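PDB 4LTT: addiction module toxin RelE from Helicobacter pylori, which probably acts as an RNA-cleaving toxin of a type II toxin-antitoxin module, as expected for the YafQ branch of the RelE family, and can bind copper. Local coordinates for residues Leu2-Lys7 with Glu29-Leu34; Ser25-Val30 with Val65-Leu70; Glu38-Gln43 with Arg57-Lys62; Gly51-Phe56 with Ile77-Gly82. All coordinates share one frame; numbering follows the deposited sequence.

Contact 1 of 4, residues Leu2-Lys7 with Glu29-Leu34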
loop_
_atom_site.group_PDB
_atom_site.type_symbol
_atom_site.label_atom_id
_atom_site.label_comp_id
_atom_site.label_asym_id
_atom_site.label_seq_id
_atom_site.Cartn_x
_atom_site.Cartn_y
_atom_site.Cartn_z
ATOM N N LEU A 2 13.777 -4.065 -5.222
ATOM C CA LEU A 2 13.068 -3.129 -6.061
ATOM C C LEU A 2 13.318 -1.706 -5.664
ATOM O O LEU A 2 13.459 -1.386 -4.484
ATOM C CB LEU A 2 11.577 -3.441 -6.002
ATOM C CG LEU A 2 11.125 -4.781 -6.597
ATOM C CD1 LEU A 2 9.716 -5.087 -6.104
ATOM C CD2 LEU A 2 11.228 -4.747 -8.091
ATOM N N LYS A 3 13.354 -0.820 -6.668
ATOM C CA LYS A 3 13.397 0.622 -6.395
ATOM C C LYS A 3 12.051 1.082 -5.947
ATOM O O LYS A 3 11.042 0.663 -6.539
ATOM C CB LYS A 3 13.722 1.318 -7.708
ATOM C CG LYS A 3 13.917 2.813 -7.606
ATOM C CD LYS A 3 14.522 3.252 -8.951
ATOM C CE LYS A 3 13.884 4.506 -9.535
ATOM N NZ LYS A 3 14.264 5.676 -8.687
ATOM N N LEU A 4 11.943 1.955 -5.004
ATOM C CA LEU A 4 10.660 2.487 -4.573
ATOM C C LEU A 4 10.209 3.601 -5.396
ATOM O O LEU A 4 11.006 4.488 -5.797
ATOM C CB LEU A 4 10.794 3.045 -3.190
ATOM C CG LEU A 4 10.531 2.213 -2.045
ATOM C CD1 LEU A 4 10.666 2.953 -0.688
ATOM C CD2 LEU A 4 9.051 1.677 -2.093
ATOM N N ASN A 5 8.976 3.618 -5.762
ATOM C CA ASN A 5 8.342 4.693 -6.441
ATOM C C ASN A 5 7.116 5.132 -5.663
ATOM O O ASN A 5 6.098 4.483 -5.700
ATOM C CB ASN A 5 8.044 4.269 -7.862
ATOM C CG ASN A 5 7.397 5.358 -8.693
ATOM O OD1 ASN A 5 6.908 6.338 -8.168
ATOM N ND2 ASN A 5 7.370 5.157 -10.008
ATOM N N LEU A 6 7.213 6.221 -4.889
ATOM C CA LEU A 6 6.102 6.750 -4.117
ATOM C C LEU A 6 5.327 7.724 -4.985
ATOM O O LEU A 6 5.825 8.832 -5.296
ATOM C CB LEU A 6 6.636 7.502 -2.905
ATOM C CG LEU A 6 7.329 6.657 -1.848
ATOM C CD1 LEU A 6 7.513 7.401 -0.531
ATOM C CD2 LEU A 6 6.869 5.248 -1.593
ATOM N N LYS A 7 4.153 7.373 -5.402
ATOM C CA LYS A 7 3.348 8.317 -6.209
ATOM C C LYS A 7 2.936 9.479 -5.298
ATOM O O LYS A 7 2.770 9.312 -4.092
ATOM C CB LYS A 7 2.130 7.598 -6.778
ATOM C CG LYS A 7 2.518 6.463 -7.770
ATOM C CD LYS A 7 3.328 6.962 -8.947
ATOM C CE LYS A 7 3.692 5.998 -10.026
ATOM N NZ LYS A 7 3.888 6.794 -11.296
ATOM N N GLU A 29 8.018 -2.220 7.498
ATOM C CA GLU A 29 8.373 -3.616 7.384
ATOM C C GLU A 29 7.732 -4.288 6.190
ATOM O O GLU A 29 8.365 -5.092 5.477
ATOM C CB GLU A 29 7.969 -4.349 8.652
ATOM C CG GLU A 29 8.338 -5.813 8.750
ATOM C CD GLU A 29 7.574 -6.437 9.902
ATOM O OE1 GLU A 29 6.329 -6.561 9.834
ATOM O OE2 GLU A 29 8.162 -6.740 10.898
ATOM N N VAL A 30 6.460 -3.980 5.950
ATOM C CA VAL A 30 5.737 -4.508 4.760
ATOM C C VAL A 30 6.422 -4.033 3.456
ATOM O O VAL A 30 6.641 -4.846 2.543
ATOM C CB VAL A 30 4.284 -4.055 4.777
ATOM C CG1 VAL A 30 3.590 -4.268 3.374
ATOM C CG2 VAL A 30 3.516 -4.717 5.907
ATOM N N ILE A 31 6.784 -2.740 3.406
ATOM C CA ILE A 31 7.413 -2.229 2.220
ATOM C C ILE A 31 8.714 -2.974 1.962
ATOM O O ILE A 31 9.009 -3.347 0.810
ATOM C CB ILE A 31 7.614 -0.697 2.325
ATOM C CG1 ILE A 31 6.259 0.009 2.168
ATOM C CG2 ILE A 31 8.615 -0.211 1.278
ATOM C CD1 ILE A 31 6.298 1.436 2.582
ATOM N N LEU A 32 9.522 -3.196 3.010
ATOM C CA LEU A 32 10.780 -3.878 2.779
ATOM C C LEU A 32 10.539 -5.305 2.250
ATOM O O LEU A 32 11.238 -5.769 1.318
ATOM C CB LEU A 32 11.588 -3.892 4.084
ATOM C CG LEU A 32 12.949 -4.640 3.953
ATOM C CD1 LEU A 32 13.860 -3.973 2.955
ATOM C CD2 LEU A 32 13.591 -4.769 5.347
ATOM N N THR A 33 9.581 -6.007 2.843
ATOM C CA THR A 33 9.248 -7.351 2.397
ATOM C C THR A 33 8.845 -7.359 0.912
ATOM O O THR A 33 9.319 -8.201 0.171
ATOM C CB THR A 33 8.102 -7.901 3.252
ATOM O OG1 THR A 33 8.574 -7.926 4.620
ATOM C CG2 THR A 33 7.691 -9.293 2.872
ATOM N N LEU A 34 7.972 -6.436 0.533
ATOM C CA LEU A 34 7.566 -6.330 -0.868
ATOM C C LEU A 34 8.729 -5.973 -1.774
ATOM O O LEU A 34 8.831 -6.538 -2.880
ATOM C CB LEU A 34 6.481 -5.265 -0.994
ATOM C CG LEU A 34 5.093 -5.623 -0.357
ATOM C CD1 LEU A 34 4.120 -4.459 -0.432
ATOM C CD2 LEU A 34 4.487 -6.887 -0.981
#

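Contact 2 of 4, residues Ser25-Val30 with Val65-Leu70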
loop_
_atom_site.group_PDB
_atom_site.type_symbol
_atom_site.label_atom_id
_atom_site.label_comp_id
_atom_site.label_asym_id
_atom_site.label_seq_id
_atom_site.Cartn_x
_atom_site.Cartn_y
_atom_site.Cartn_z
ATOM N N SER A 25 5.467 1.919 11.521
ATOM C CA SER A 25 6.468 0.878 11.705
ATOM C C SER A 25 6.128 -0.397 10.957
ATOM O O SER A 25 6.995 -0.987 10.282
ATOM C CB SER A 25 6.751 0.683 13.151
ATOM O OG SER A 25 5.711 0.102 13.758
ATOM N N VAL A 26 4.884 -0.855 11.040
ATOM C CA VAL A 26 4.498 -2.013 10.320
ATOM C C VAL A 26 4.550 -1.762 8.796
ATOM O O VAL A 26 5.021 -2.638 8.022
ATOM C CB VAL A 26 3.087 -2.526 10.753
ATOM C CG1 VAL A 26 2.631 -3.670 9.874
ATOM C CG2 VAL A 26 3.204 -2.970 12.210
ATOM N N LEU A 27 4.063 -0.621 8.365
ATOM C CA LEU A 27 4.161 -0.246 6.976
ATOM C C LEU A 27 5.599 -0.400 6.452
ATOM O O LEU A 27 5.829 -0.902 5.335
ATOM C CB LEU A 27 3.658 1.158 6.692
ATOM C CG LEU A 27 3.812 1.688 5.288
ATOM C CD1 LEU A 27 2.980 0.875 4.289
ATOM C CD2 LEU A 27 3.388 3.133 5.269
ATOM N N ASN A 28 6.582 0.138 7.162
ATOM C CA ASN A 28 7.936 0.054 6.706
ATOM C C ASN A 28 8.394 -1.391 6.557
ATOM O O ASN A 28 9.167 -1.706 5.624
ATOM C CB ASN A 28 8.872 0.884 7.614
ATOM C CG ASN A 28 8.730 2.345 7.439
ATOM O OD1 ASN A 28 8.337 2.811 6.385
ATOM N ND2 ASN A 28 8.960 3.088 8.530
ATOM N N GLU A 29 8.018 -2.220 7.498
ATOM C CA GLU A 29 8.373 -3.616 7.384
ATOM C C GLU A 29 7.732 -4.288 6.190
ATOM O O GLU A 29 8.365 -5.092 5.477
ATOM C CB GLU A 29 7.969 -4.349 8.652
ATOM C CG GLU A 29 8.338 -5.813 8.750
ATOM C CD GLU A 29 7.574 -6.437 9.902
ATOM O OE1 GLU A 29 6.329 -6.561 9.834
ATOM O OE2 GLU A 29 8.162 -6.740 10.898
ATOM N N VAL A 30 6.460 -3.980 5.950
ATOM C CA VAL A 30 5.737 -4.508 4.760
ATOM C C VAL A 30 6.422 -4.033 3.456
ATOM O O VAL A 30 6.641 -4.846 2.543
ATOM C CB VAL A 30 4.284 -4.055 4.777
ATOM C CG1 VAL A 30 3.590 -4.268 3.374
ATOM C CG2 VAL A 30 3.516 -4.717 5.907
ATOM N N VAL A 65 -6.526 0.820 7.221
ATOM C CA VAL A 65 -5.392 1.364 6.460
ATOM C C VAL A 65 -4.915 0.296 5.452
ATOM O O VAL A 65 -4.274 -0.679 5.873
ATOM C CB VAL A 65 -4.246 1.827 7.359
ATOM C CG1 VAL A 65 -3.192 2.429 6.426
ATOM C CG2 VAL A 65 -4.685 2.922 8.300
ATOM N N LEU A 66 -5.267 0.508 4.197
ATOM C CA LEU A 66 -4.931 -0.378 3.111
ATOM C C LEU A 66 -3.848 0.227 2.295
ATOM O O LEU A 66 -3.886 1.432 2.041
ATOM C CB LEU A 66 -6.157 -0.602 2.252
ATOM C CG LEU A 66 -7.422 -1.051 2.968
ATOM C CD1 LEU A 66 -8.546 -1.135 1.994
ATOM C CD2 LEU A 66 -7.257 -2.295 3.739
ATOM N N LEU A 67 -2.882 -0.583 1.867
ATOM C CA LEU A 67 -1.829 -0.141 0.948
ATOM C C LEU A 67 -2.171 -0.724 -0.439
ATOM O O LEU A 67 -2.333 -1.954 -0.587
ATOM C CB LEU A 67 -0.486 -0.680 1.453
ATOM C CG LEU A 67 0.687 -0.425 0.470
ATOM C CD1 LEU A 67 0.999 1.060 0.366
ATOM C CD2 LEU A 67 1.910 -1.240 0.903
ATOM N N VAL A 68 -2.205 0.127 -1.455
ATOM C CA VAL A 68 -2.395 -0.293 -2.854
ATOM C C VAL A 68 -1.077 -0.114 -3.543
ATOM O O VAL A 68 -0.480 1.006 -3.456
ATOM C CB VAL A 68 -3.525 0.490 -3.531
ATOM C CG1 VAL A 68 -3.649 0.059 -4.995
ATOM C CG2 VAL A 68 -4.850 0.240 -2.805
ATOM N N TYR A 69 -0.566 -1.171 -4.194
ATOM C CA TYR A 69 0.815 -1.154 -4.707
ATOM C C TYR A 69 0.893 -1.997 -5.923
ATOM O O TYR A 69 -0.007 -2.785 -6.245
ATOM C CB TYR A 69 1.815 -1.634 -3.619
ATOM C CG TYR A 69 1.672 -3.101 -3.330
ATOM C CD1 TYR A 69 2.424 -4.031 -4.065
ATOM C CD2 TYR A 69 0.809 -3.581 -2.384
ATOM C CE1 TYR A 69 2.304 -5.395 -3.789
ATOM C CE2 TYR A 69 0.644 -4.936 -2.145
ATOM C CZ TYR A 69 1.396 -5.849 -2.866
ATOM O OH TYR A 69 1.265 -7.199 -2.646
ATOM N N LEU A 70 2.018 -1.892 -6.630
ATOM C CA LEU A 70 2.277 -2.681 -7.832
ATOM C C LEU A 70 3.765 -2.902 -7.975
ATOM O O LEU A 70 4.562 -1.949 -7.940
ATOM C CB LEU A 70 1.732 -1.946 -9.081
ATOM C CG LEU A 70 2.057 -2.611 -10.418
ATOM C CD1 LEU A 70 1.400 -3.953 -10.583
ATOM C CD2 LEU A 70 1.630 -1.682 -11.530
#

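Contact 3 of 4, residues Glu38-Gln43 with Arg57-Lys62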
loop_
_atom_site.group_PDB
_atom_site.type_symbol
_atom_site.label_atom_id
_atom_site.label_comp_id
_atom_site.label_asym_id
_atom_site.label_seq_id
_atom_site.Cartn_x
_atom_site.Cartn_y
_atom_site.Cartn_z
ATOM N N GLU A 38 9.206 -10.952 -1.307
ATOM C CA GLU A 38 8.883 -11.981 -0.377
ATOM C C GLU A 38 7.393 -11.873 0.006
ATOM O O GLU A 38 6.803 -10.806 -0.038
ATOM C CB GLU A 38 9.733 -11.883 0.883
ATOM C CG GLU A 38 11.224 -12.153 0.569
ATOM C CD GLU A 38 12.170 -11.866 1.732
ATOM O OE1 GLU A 38 11.760 -11.291 2.710
ATOM O OE2 GLU A 38 13.324 -12.175 1.538
ATOM N N PRO A 39 6.791 -13.030 0.374
ATOM C CA PRO A 39 5.293 -13.038 0.649
ATOM C C PRO A 39 4.985 -12.389 1.974
ATOM O O PRO A 39 5.752 -12.454 2.954
ATOM C CB PRO A 39 4.956 -14.528 0.616
ATOM C CG PRO A 39 6.220 -15.198 1.051
ATOM C CD PRO A 39 7.356 -14.392 0.471
ATOM N N LEU A 40 3.826 -11.752 2.030
ATOM C CA LEU A 40 3.353 -11.190 3.274
ATOM C C LEU A 40 2.606 -12.285 4.111
ATOM O O LEU A 40 2.032 -13.230 3.590
ATOM C CB LEU A 40 2.438 -10.050 2.987
ATOM C CG LEU A 40 3.085 -8.834 2.352
ATOM C CD1 LEU A 40 2.078 -7.766 2.060
ATOM C CD2 LEU A 40 4.125 -8.197 3.306
ATOM N N ASP A 41 2.673 -12.141 5.421
ATOM C CA ASP A 41 2.040 -13.137 6.281
ATOM C C ASP A 41 0.516 -12.894 6.329
ATOM O O ASP A 41 0.026 -11.917 5.792
ATOM C CB ASP A 41 2.668 -13.139 7.617
ATOM C CG ASP A 41 2.260 -12.034 8.400
ATOM O OD1 ASP A 41 3.130 -11.226 8.729
ATOM O OD2 ASP A 41 1.043 -11.980 8.817
ATOM N N PRO A 42 -0.264 -13.818 6.905
ATOM C CA PRO A 42 -1.679 -13.846 6.643
ATOM C C PRO A 42 -2.449 -12.685 7.192
ATOM O O PRO A 42 -3.511 -12.389 6.628
ATOM C CB PRO A 42 -2.136 -15.182 7.314
ATOM C CG PRO A 42 -0.922 -16.017 7.276
ATOM C CD PRO A 42 0.173 -15.055 7.635
ATOM N N GLN A 43 -1.961 -12.019 8.195
ATOM C CA GLN A 43 -2.651 -10.898 8.707
ATOM C C GLN A 43 -2.814 -9.771 7.683
ATOM O O GLN A 43 -3.692 -8.995 7.844
ATOM C CB GLN A 43 -2.032 -10.398 10.043
ATOM C CG GLN A 43 -0.567 -10.076 9.983
ATOM C CD GLN A 43 0.129 -10.084 11.339
ATOM O OE1 GLN A 43 1.327 -10.345 11.407
ATOM N NE2 GLN A 43 -0.619 -9.755 12.430
ATOM N N ARG A 57 -2.268 -4.480 -6.505
ATOM C CA ARG A 57 -2.529 -5.374 -5.360
ATOM C C ARG A 57 -2.861 -4.526 -4.148
ATOM O O ARG A 57 -2.583 -3.310 -4.088
ATOM C CB ARG A 57 -1.273 -6.228 -5.058
ATOM C CG ARG A 57 -0.908 -7.171 -6.230
ATOM C CD ARG A 57 0.306 -8.078 -5.867
ATOM N NE ARG A 57 0.015 -8.993 -4.798
ATOM C CZ ARG A 57 -0.647 -10.128 -4.911
ATOM N NH1 ARG A 57 -1.105 -10.511 -6.110
ATOM N NH2 ARG A 57 -0.940 -10.816 -3.826
ATOM N N GLU A 58 -3.371 -5.188 -3.126
ATOM C CA GLU A 58 -3.810 -4.503 -1.889
ATOM C C GLU A 58 -3.380 -5.394 -0.682
ATOM O O GLU A 58 -3.562 -6.617 -0.742
ATOM C CB GLU A 58 -5.362 -4.418 -1.864
ATOM C CG GLU A 58 -5.902 -3.671 -0.626
ATOM C CD GLU A 58 -7.373 -4.027 -0.392
ATOM O OE1 GLU A 58 -8.192 -3.390 -1.054
ATOM O OE2 GLU A 58 -7.735 -4.928 0.376
ATOM N N CYS A 59 -2.855 -4.735 0.363
ATOM C CA CYS A 59 -2.670 -5.433 1.621
ATOM C C CYS A 59 -3.220 -4.518 2.712
ATOM O O CYS A 59 -3.477 -3.318 2.515
ATOM C CB CYS A 59 -1.235 -5.858 1.848
ATOM S SG CYS A 59 -0.067 -4.528 2.004
ATOM N N HIS A 60 -3.448 -5.130 3.857
ATOM C CA HIS A 60 -4.008 -4.377 5.026
ATOM C C HIS A 60 -2.936 -4.092 6.024
ATOM O O HIS A 60 -2.412 -5.044 6.641
ATOM C CB HIS A 60 -4.960 -5.249 5.777
ATOM C CG HIS A 60 -6.293 -5.329 5.227
ATOM N ND1 HIS A 60 -6.556 -5.756 4.035
ATOM C CD2 HIS A 60 -7.517 -5.146 5.873
ATOM C CE1 HIS A 60 -7.904 -5.804 3.872
ATOM N NE2 HIS A 60 -8.455 -5.412 5.006
ATOM N N ILE A 61 -2.607 -2.858 6.201
ATOM C CA ILE A 61 -1.642 -2.434 7.258
ATOM C C ILE A 61 -2.319 -2.416 8.634
ATOM O O ILE A 61 -1.731 -2.875 9.632
ATOM C CB ILE A 61 -1.024 -1.106 6.877
ATOM C CG1 ILE A 61 -0.440 -1.107 5.465
ATOM C CG2 ILE A 61 0.046 -0.654 7.920
ATOM C CD1 ILE A 61 0.658 -2.098 5.166
ATOM N N LYS A 62 -3.544 -1.916 8.654
ATOM C CA LYS A 62 -4.440 -1.918 9.808
ATOM C C LYS A 62 -5.830 -2.178 9.182
ATOM O O LYS A 62 -6.043 -2.008 8.023
ATOM C CB LYS A 62 -4.479 -0.560 10.592
ATOM C CG LYS A 62 -3.112 -0.018 10.893
ATOM C CD LYS A 62 -3.133 0.815 12.164
ATOM C CE LYS A 62 -4.227 1.821 12.385
ATOM N NZ LYS A 62 -3.667 3.018 13.120
HETATM O O HOH W 1 -3.259 -6.351 9.109
#

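Contact 4 of 4, residues Gly51-Phe56 with Ile77-Gly82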
loop_
_atom_site.group_PDB
_atom_site.type_symbol
_atom_site.label_atom_id
_atom_site.label_comp_id
_atom_site.label_asym_id
_atom_site.label_seq_id
_atom_site.Cartn_x
_atom_site.Cartn_y
_atom_site.Cartn_z
ATOM N N GLY A 51 -11.121 -5.844 -11.613
ATOM C CA GLY A 51 -11.780 -4.803 -12.398
ATOM C C GLY A 51 -10.904 -3.627 -12.749
ATOM O O GLY A 51 -9.738 -3.909 -13.209
ATOM N N LYS A 52 -11.387 -2.399 -12.497
ATOM C CA LYS A 52 -10.714 -1.073 -12.715
ATOM C C LYS A 52 -9.291 -1.035 -12.236
ATOM O O LYS A 52 -8.489 -0.258 -12.738
ATOM C CB LYS A 52 -11.364 0.084 -11.914
ATOM C CG LYS A 52 -12.818 0.260 -12.165
ATOM C CD LYS A 52 -13.437 0.992 -11.000
ATOM C CE LYS A 52 -14.899 0.615 -10.956
ATOM N NZ LYS A 52 -15.573 1.277 -12.122
ATOM N N TRP A 53 -9.021 -1.794 -11.172
ATOM C CA TRP A 53 -7.779 -1.613 -10.380
ATOM C C TRP A 53 -6.709 -2.518 -10.818
ATOM O O TRP A 53 -5.581 -2.353 -10.323
ATOM C CB TRP A 53 -8.076 -1.717 -8.888
ATOM C CG TRP A 53 -8.871 -0.550 -8.439
ATOM C CD1 TRP A 53 -10.248 -0.536 -8.127
ATOM C CD2 TRP A 53 -8.441 0.801 -8.258
ATOM N NE1 TRP A 53 -10.655 0.705 -7.766
ATOM C CE2 TRP A 53 -9.643 1.564 -7.830
ATOM C CE3 TRP A 53 -7.247 1.465 -8.401
ATOM C CZ2 TRP A 53 -9.608 2.925 -7.573
ATOM C CZ3 TRP A 53 -7.218 2.851 -8.134
ATOM C CH2 TRP A 53 -8.364 3.550 -7.747
ATOM N N LYS A 54 -6.932 -3.483 -11.693
ATOM C CA LYS A 54 -5.847 -4.307 -12.186
ATOM C C LYS A 54 -4.794 -3.431 -12.853
ATOM O O LYS A 54 -5.173 -2.431 -13.521
ATOM C CB LYS A 54 -6.313 -5.370 -13.212
ATOM C CG LYS A 54 -7.234 -6.417 -12.596
ATOM C CD LYS A 54 -7.418 -7.543 -13.617
ATOM C CE LYS A 54 -8.137 -8.707 -13.094
ATOM N NZ LYS A 54 -7.823 -9.832 -14.054
ATOM N N PRO A 55 -3.502 -3.750 -12.716
ATOM C CA PRO A 55 -2.924 -4.903 -12.120
ATOM C C PRO A 55 -2.475 -4.718 -10.626
ATOM O O PRO A 55 -1.700 -5.452 -10.110
ATOM C CB PRO A 55 -1.666 -5.154 -13.007
ATOM C CG PRO A 55 -1.226 -3.717 -13.293
ATOM C CD PRO A 55 -2.498 -2.966 -13.500
ATOM N N PHE A 56 -3.027 -3.695 -9.937
ATOM C CA PHE A 56 -2.587 -3.398 -8.595
ATOM C C PHE A 56 -2.964 -4.473 -7.615
ATOM O O PHE A 56 -3.919 -5.246 -7.831
ATOM C CB PHE A 56 -3.097 -2.000 -8.164
ATOM C CG PHE A 56 -2.325 -0.893 -8.869
ATOM C CD1 PHE A 56 -1.249 -0.250 -8.234
ATOM C CD2 PHE A 56 -2.581 -0.548 -10.169
ATOM C CE1 PHE A 56 -0.516 0.759 -8.882
ATOM C CE2 PHE A 56 -1.827 0.468 -10.831
ATOM C CZ PHE A 56 -0.776 1.067 -10.174
ATOM N N ILE A 77 5.808 0.259 -6.785
ATOM C CA ILE A 77 5.006 1.484 -6.870
ATOM C C ILE A 77 4.044 1.502 -5.717
ATOM O O ILE A 77 3.203 0.597 -5.609
ATOM C CB ILE A 77 4.268 1.540 -8.216
ATOM C CG1 ILE A 77 5.219 1.557 -9.412
ATOM C CG2 ILE A 77 3.406 2.812 -8.261
ATOM C CD1 ILE A 77 4.521 1.135 -10.715
ATOM N N LEU A 78 4.086 2.547 -4.905
ATOM C CA LEU A 78 3.107 2.739 -3.865
ATOM C C LEU A 78 2.113 3.771 -4.279
ATOM O O LEU A 78 2.487 4.890 -4.607
ATOM C CB LEU A 78 3.786 3.162 -2.557
ATOM C CG LEU A 78 4.902 2.195 -2.073
ATOM C CD1 LEU A 78 5.277 2.549 -0.641
ATOM C CD2 LEU A 78 4.415 0.721 -2.068
ATOM N N LEU A 79 0.852 3.334 -4.426
ATOM C CA LEU A 79 -0.205 4.144 -5.003
ATOM C C LEU A 79 -1.084 4.871 -3.985
ATOM O O LEU A 79 -1.329 6.084 -4.123
ATOM C CB LEU A 79 -1.057 3.278 -5.933
ATOM C CG LEU A 79 -2.069 4.070 -6.760
ATOM C CD1 LEU A 79 -1.294 4.799 -7.808
ATOM C CD2 LEU A 79 -3.122 3.154 -7.423
ATOM N N ARG A 80 -1.643 4.147 -3.024
ATOM C CA ARG A 80 -2.570 4.753 -2.078
ATOM C C ARG A 80 -2.306 4.105 -0.754
ATOM O O ARG A 80 -1.848 2.961 -0.637
ATOM C CB ARG A 80 -4.077 4.420 -2.403
ATOM C CG ARG A 80 -4.657 4.986 -3.677
ATOM C CD ARG A 80 -4.574 6.481 -3.699
ATOM N NE ARG A 80 -5.239 7.142 -2.564
ATOM C CZ ARG A 80 -6.485 7.594 -2.481
ATOM N NH1 ARG A 80 -7.321 7.465 -3.517
ATOM N NH2 ARG A 80 -6.868 8.296 -1.417
ATOM N N LEU A 81 -2.691 4.823 0.316
ATOM C CA LEU A 81 -2.618 4.309 1.672
ATOM C C LEU A 81 -3.773 4.923 2.428
ATOM O O LEU A 81 -3.787 6.134 2.704
ATOM C CB LEU A 81 -1.302 4.758 2.287
ATOM C CG LEU A 81 -1.044 4.216 3.732
ATOM C CD1 LEU A 81 -0.750 2.701 3.734
ATOM C CD2 LEU A 81 0.140 4.996 4.375
ATOM N N GLY A 82 -4.773 4.153 2.761
ATOM C CA GLY A 82 -5.938 4.776 3.456
ATOM C C GLY A 82 -7.069 3.788 3.584
ATOM O O GLY A 82 -6.916 2.587 3.400
#

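Contact 1 of 4, residues Leu2-Lys7 with Glu29-Leu34
Leu2 makes the first touch, laying its CD1 methyl 3.6 Å from the carbonyl oxygen O of Leu34, on the helix 25-35. Its CG sits beside its own backbone N and anti to the carbonyl carbon (chi1 -66°), which carries the isobutyl group over to the helix. This contact, a methyl against a carbonyl, is one of packing and not a hydrogen bond. The main chain at this point is held to the helix more firmly, since Leu2 O accepts from the side chain of Arg35. The backbones of Lys3 and Asn5 pair with the strand 75-82, which places the strand in the sheet. Between them, Leu4 does not aim its side chain straight at the helix, but the outer end bends across and CD2 meets the branch methyl CG2 of Ile31 at 3.9 Å, the two side chains meeting at about a right angle. CG2 of Ile31 lies anti to its own backbone N, while CG1 and CD1 run on toward Leu78 of the adjoining strand. Leu6 lies farther along and packs on Leu78, and Lys7, just past the strand, stands at the N-cap position of helix 8-19. With strand 3-6 at the sheet's edge, running parallel to 75-82, this is helix-on-sheet packing of an alpha+beta fold, with helix 25-35 lying on one face of the RelE-type mixed sheet.

Contact 2 of 4, residues Ser25-Val30 with Val65-Leu70
Helix-on-sheet packing in the core of the RelE-type fold brings the helix 25-35 down on the strand 65-72, through one leucine from the strand and a leucine and a valine from the helix. Leu67 points CD2 at the helix, where it meets CD1 of Leu27 at 4.1 Å. The two leucines share one conformation: in each, CG is anti to the backbone N (chi1 175° in Leu27 and 173° in Leu67). They nevertheless cross at about a right angle, methyl against methyl. One helical turn on, Val30 adds CG1, which lies 4.3 Å from the same Leu67 CD2, so a single strand methyl is shared by two successive turns. All three side chains are buried and the contact is wholly apolar. Val30 also packs on Cys59 and Phe44, and Leu27 on Leu81, so the helix spans three neighbouring strands, while Leu66 and Val68 on the other face of the sheet meet the C-terminal helix 84-88.

Contact 3 of 4, residues Glu38-Gln43 with Arg57-Lys62
Leu40 and Cys59 meet through two different first torsions. In Leu40, CG lies anti to the carbonyl carbon (chi1 -67°), which sends CD1 to the strand; in Cys59, SG takes the crowded position between backbone N and carbonyl carbon (chi1 64°), which turns SG to the same methyl that CB already meets. CD1 of Leu40 is 3.8 Å from Cys59 CB and 3.9 Å from Cys59 SG, one methyl resting alongside the short thiol arm. Farther on, the backbones of Gln43 and His60 approach with their carbonyls. These two acceptors cannot bond to each other, and a water bridges them, donating to Gln43 O at 3.0 Å and to His60 O at 2.9 Å. The loop turns just before this point, where the geometry fits an Asx turn from Asp41 OD2 to the N of Gln43, though that oxygen is less surely placed. Past His60 the chain corners, with a classic beta bulge at Ile61 and Lys62 facing Val65. The loop 38-43 thus packs on the face of strand 57-60 that also meets helix 25-35, through Cys59 and Val30; on the opposite side of the same strand stands Glu58, which like His84 is seen to bind copper in this toxin, though none is bound here.

Contact 4 of 4, residues Gly51-Phe56 with Ile77-Gly82
Phe56 and Leu79 form the tight part of this contact. CD2 of Leu79 sits over one face of the Phe56 ring, 4.0 Å from its centroid and 18° off the normal, a CH-pi contact displaced toward the rim; the ring atom nearest to Leu79 CD2 is Phe56 CE1, at 3.8 Å. Leu79 CB also comes to 3.9 Å from Phe56 CE1, so the leucine lies against that corner of the ring with two carbons. CG of Leu79 is anti to its backbone N (chi1 -171°), which brings CD2 over the ring. Around the phenyl edge things are looser: CG2 of Ile77, near the ring plane, stays 4.5 Å from Phe56 CE1. Trp53 O also lies in the plane at that ring's edge, and the same oxygen accepts from Phe56 N across a turn with a cis peptide before Pro55. Leu79 and Arg80 both face Val68 in a classic beta bulge, which sets successive side chains of the strand 75-82 on the face that carries Phe56, away from the helix 25-35. Arg80 points to the loop but stops short of contact, and its guanidinium is held by a salt bridge to Asp13. Trp53 makes a slighter, oblique approach, CZ3 to Leu79 CD2 at 4.2 Å, and its indole meets Phe88 of the helix 84-88 edge-to-face. The solvent side is formed by Gly51, Lys52 and Lys54, exposed loop residues too far from the strand to touch it.

From the N terminus, contact 1 closes the first loop, bringing helix 25-35 back to strand 3-6 with helix 8-19 in between. Contact 2 starts on that same helix, sharing Glu29 and Val30, and closes a longer loop onto strand 65-72. Within that loop lies contact 3, which folds the segment after the helix against strand 57-60. Contact 4 opens between the ends of contact 3 and closes on strand 75-82, so it crosses both contact 2 and contact 3. Strand 75-82 runs beside 3-6, probably hydrogen-bonded to Asn5 and, just beyond the strand, Lys7, joining the chain's start to its late strand. Contacts 1 and 2 fix the helix to one sheet face, contact 4 the loop 51-56 to the other.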